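Local coordinates for acyl carrier protein (Thermotoga maritima, PDB 1VKU) that probably carries the growing acyl chain through fatty acid biosynthesis, tethered as a thioester to a phosphopantetheine arm, at residues K17-F22 with D81-V86. Numbering follows the deposited sequence.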
ATOM      1  N   LYS A  17      -5.432   0.855   9.779  1.00 26.31           N
ATOM      2  CA  LYS A  17      -4.285   1.734   9.893  1.00 26.12           C
ATOM      3  C   LYS A  17      -3.473   1.814   8.599  1.00 26.12           C
ATOM      4  O   LYS A  17      -3.103   2.896   8.173  1.00 27.63           O
ATOM      5  CB  LYS A  17      -3.417   1.337  11.086  1.00 26.19           C
ATOM      6  CG  LYS A  17      -4.042   1.609  12.468  1.00 21.78           C
ATOM      7  CD  LYS A  17      -3.118   1.115  13.547  1.00 27.63           C
ATOM      8  CE  LYS A  17      -3.695   1.337  14.906  1.00 28.37           C
ATOM      9  NZ  LYS A  17      -2.741   0.826  15.892  1.00 29.79           N
ATOM     10  N   LEU A  18      -3.212   0.675   7.970  1.00 26.48           N
ATOM     11  CA  LEU A  18      -2.507   0.667   6.687  1.00 26.63           C
ATOM     12  C   LEU A  18      -3.326   1.239   5.539  1.00 27.04           C
ATOM     13  O   LEU A  18      -2.781   1.866   4.656  1.00 27.38           O
ATOM     14  CB  LEU A  18      -1.979  -0.722   6.348  1.00 26.89           C
ATOM     15  CG  LEU A  18      -0.907  -1.194   7.337  1.00 24.56           C
ATOM     16  CD1 LEU A  18      -0.623  -2.641   7.110  1.00 27.09           C
ATOM     17  CD2 LEU A  18       0.362  -0.379   7.210  1.00 28.39           C
ATOM     18  N   ILE A  19      -4.642   1.062   5.552  1.00 27.72           N
ATOM     19  CA  ILE A  19      -5.447   1.768   4.557  1.00 27.89           C
ATOM     20  C   ILE A  19      -5.345   3.275   4.787  1.00 28.83           C
ATOM     21  O   ILE A  19      -5.247   4.058   3.838  1.00 28.81           O
ATOM     22  CB  ILE A  19      -6.905   1.247   4.552  1.00 28.80           C
ATOM     23  CG1 ILE A  19      -6.921  -0.173   4.004  1.00 22.58           C
ATOM     24  CG2 ILE A  19      -7.780   2.124   3.698  1.00 25.84           C
ATOM     25  CD1 ILE A  19      -8.222  -0.968   4.313  1.00 31.49           C
ATOM     26  N   ALA A  20      -5.380   3.688   6.052  1.00 28.99           N
ATOM     27  CA  ALA A  20      -5.303   5.101   6.351  1.00 30.58           C
ATOM     28  C   ALA A  20      -3.957   5.666   5.920  1.00 29.03           C
ATOM     29  O   ALA A  20      -3.898   6.800   5.465  1.00 30.27           O
ATOM     30  CB  ALA A  20      -5.561   5.376   7.854  1.00 30.82           C
ATOM     31  N   LYS A  21      -2.884   4.889   6.089  1.00 27.43           N
ATOM     32  CA  LYS A  21      -1.564   5.301   5.654  1.00 28.40           C
ATOM     33  C   LYS A  21      -1.499   5.399   4.114  1.00 27.24           C
ATOM     34  O   LYS A  21      -1.010   6.382   3.568  1.00 27.48           O
ATOM     35  CB  LYS A  21      -0.499   4.303   6.156  1.00 28.18           C
ATOM     36  CG  LYS A  21       0.894   4.786   5.952  1.00 29.61           C
ATOM     37  CD  LYS A  21       1.119   5.923   6.908  1.00 32.34           C
ATOM     38  CE  LYS A  21       2.431   6.515   6.686  1.00 35.57           C
ATOM     39  NZ  LYS A  21       2.512   7.684   7.526  1.00 33.84           N
ATOM     40  N   PHE A  22      -2.029   4.387   3.433  1.00 24.96           N
ATOM     41  CA  PHE A  22      -2.176   4.440   1.992  1.00 27.18           C
ATOM     42  C   PHE A  22      -2.878   5.751   1.561  1.00 28.66           C
ATOM     43  O   PHE A  22      -2.377   6.453   0.710  1.00 29.41           O
ATOM     44  CB  PHE A  22      -2.961   3.229   1.524  1.00 25.72           C
ATOM     45  CG  PHE A  22      -3.455   3.309   0.115  1.00 26.90           C
ATOM     46  CD1 PHE A  22      -2.670   3.836  -0.900  1.00 27.62           C
ATOM     47  CD2 PHE A  22      -4.710   2.820  -0.203  1.00 32.71           C
ATOM     48  CE1 PHE A  22      -3.138   3.902  -2.199  1.00 29.91           C
ATOM     49  CE2 PHE A  22      -5.186   2.877  -1.506  1.00 30.88           C
ATOM     50  CZ  PHE A  22      -4.407   3.421  -2.502  1.00 30.43           C
ATOM     51  N   ASP A  81      -3.935  -6.269  -1.724  1.00 29.76           N
ATOM     52  CA  ASP A  81      -2.672  -6.966  -2.049  1.00 29.86           C
ATOM     53  C   ASP A  81      -1.502  -6.244  -1.432  1.00 28.75           C
ATOM     54  O   ASP A  81      -0.566  -6.859  -0.945  1.00 29.14           O
ATOM     55  CB  ASP A  81      -2.450  -7.060  -3.575  1.00 28.65           C
ATOM     56  CG  ASP A  81      -3.450  -7.950  -4.273  1.00 37.14           C
ATOM     57  OD1 ASP A  81      -3.923  -8.941  -3.644  1.00 28.16           O
ATOM     58  OD2 ASP A  81      -3.777  -7.756  -5.473  1.00 30.59           O
ATOM     59  N   LEU A  82      -1.547  -4.923  -1.479  1.00 27.94           N
ATOM     60  CA  LEU A  82      -0.487  -4.133  -0.861  1.00 30.78           C
ATOM     61  C   LEU A  82      -0.559  -4.175   0.669  1.00 28.50           C
ATOM     62  O   LEU A  82       0.465  -4.315   1.323  1.00 29.20           O
ATOM     63  CB  LEU A  82      -0.530  -2.699  -1.356  1.00 28.35           C
ATOM     64  CG  LEU A  82       0.396  -1.749  -0.620  1.00 34.04           C
ATOM     65  CD1 LEU A  82       1.843  -2.097  -0.891  1.00 29.05           C
ATOM     66  CD2 LEU A  82       0.099  -0.364  -1.084  1.00 37.82           C
ATOM     67  N   ILE A  83      -1.767  -4.100   1.224  1.00 27.80           N
ATOM     68  CA  ILE A  83      -1.966  -4.171   2.663  1.00 27.17           C
ATOM     69  C   ILE A  83      -1.402  -5.514   3.151  1.00 27.38           C
ATOM     70  O   ILE A  83      -0.676  -5.574   4.134  1.00 27.34           O
ATOM     71  CB  ILE A  83      -3.483  -4.045   3.020  1.00 27.43           C
ATOM     72  CG1 ILE A  83      -4.111  -2.718   2.532  1.00 26.16           C
ATOM     73  CG2 ILE A  83      -3.730  -4.262   4.523  1.00 30.22           C
ATOM     74  CD1 ILE A  83      -3.268  -1.441   2.786  1.00 40.18           C
ATOM     75  N   ASP A  84      -1.712  -6.571   2.421  1.00 27.78           N
ATOM     76  CA  ASP A  84      -1.300  -7.917   2.784  1.00 30.27           C
ATOM     77  C   ASP A  84       0.212  -8.081   2.756  1.00 28.69           C
ATOM     78  O   ASP A  84       0.788  -8.669   3.650  1.00 28.82           O
ATOM     79  CB  ASP A  84      -1.915  -8.925   1.830  1.00 30.62           C
ATOM     80  CG  ASP A  84      -3.360  -9.281   2.179  1.00 40.67           C
ATOM     81  OD1 ASP A  84      -3.880  -8.871   3.253  1.00 41.39           O
ATOM     82  OD2 ASP A  84      -4.054  -9.989   1.408  1.00 47.38           O
ATOM     83  N   ILE A  85       0.842  -7.566   1.714  1.00 31.08           N
ATOM     84  CA  ILE A  85       2.277  -7.635   1.590  1.00 31.69           C
ATOM     85  C   ILE A  85       2.944  -6.921   2.753  1.00 30.62           C
ATOM     86  O   ILE A  85       3.813  -7.485   3.383  1.00 32.21           O
ATOM     87  CB  ILE A  85       2.720  -7.079   0.229  1.00 33.74           C
ATOM     88  CG1 ILE A  85       2.510  -8.158  -0.836  1.00 38.04           C
ATOM     89  CG2 ILE A  85       4.192  -6.681   0.247  1.00 34.68           C
ATOM     90  CD1 ILE A  85       2.293  -7.624  -2.229  1.00 41.27           C
ATOM     91  N   VAL A  86       2.537  -5.688   3.026  1.00 29.75           N
ATOM     92  CA  VAL A  86       3.068  -4.886   4.142  1.00 28.18           C
ATOM     93  C   VAL A  86       2.926  -5.580   5.503  1.00 27.70           C
ATOM     94  O   VAL A  86       3.913  -5.731   6.212  1.00 29.03           O
ATOM     95  CB  VAL A  86       2.459  -3.464   4.154  1.00 29.33           C
ATOM     96  CG1 VAL A  86       2.847  -2.697   5.421  1.00 25.76           C
ATOM     97  CG2 VAL A  86       2.916  -2.696   2.904  1.00 22.87           C
TER
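Leu18 and Ile83 bring the two helices closest, and following the leucine outward shows how a buried apolar contact is divided among individual carbons. Its CB already touches the other helix, lying 3.9 Å from CD1 of Ile83. Placing CG anti to the carbonyl carbon (chi1 -65°) carries the two methyls past Ile83 to Val86. CD2 comes to 3.8 Å from Val86 CG1; CD1 is almost as near to the same methyl, at 3.9 Å, and also faces the backbone oxygen of Ile83 at 4.2 Å. Both prongs of the leucine fork thus share one valine branch, while Leu18 CB, at the base of the side chain, meets Ile83.

This is the joint between the first and last helices of the four-helix acyl carrier protein fold. Their segments are inclined at 117° with axes 10.2 Å apart, and the interface has no hydrogen bond crossing it. Phe64 of helix 50-64 also packs on Leu18, so the side chain sits where three helices meet.

Ile83 works mainly through its far end. A chi2 of -44° folds CD1 back beside CA instead of extending the chain, and this methyl rests against main chain, 3.8 Å from Leu18 O. That carbonyl is already used within its own helix, accepting the bond from Phe22 N, so the methyl covers a polar atom whose partner is supplied. Ile19 crosses Ile83 at about a right angle, with Ile19 CG1 4.1 Å from both CG1 and CD1 of Ile83. Ile19 is only partly buried and leans on Val37 and Glu39 of the following loop. At the more open margin, Asp84 forms a salt bridge through OD1 to Arg15, adding an ionic tie between the same two helices.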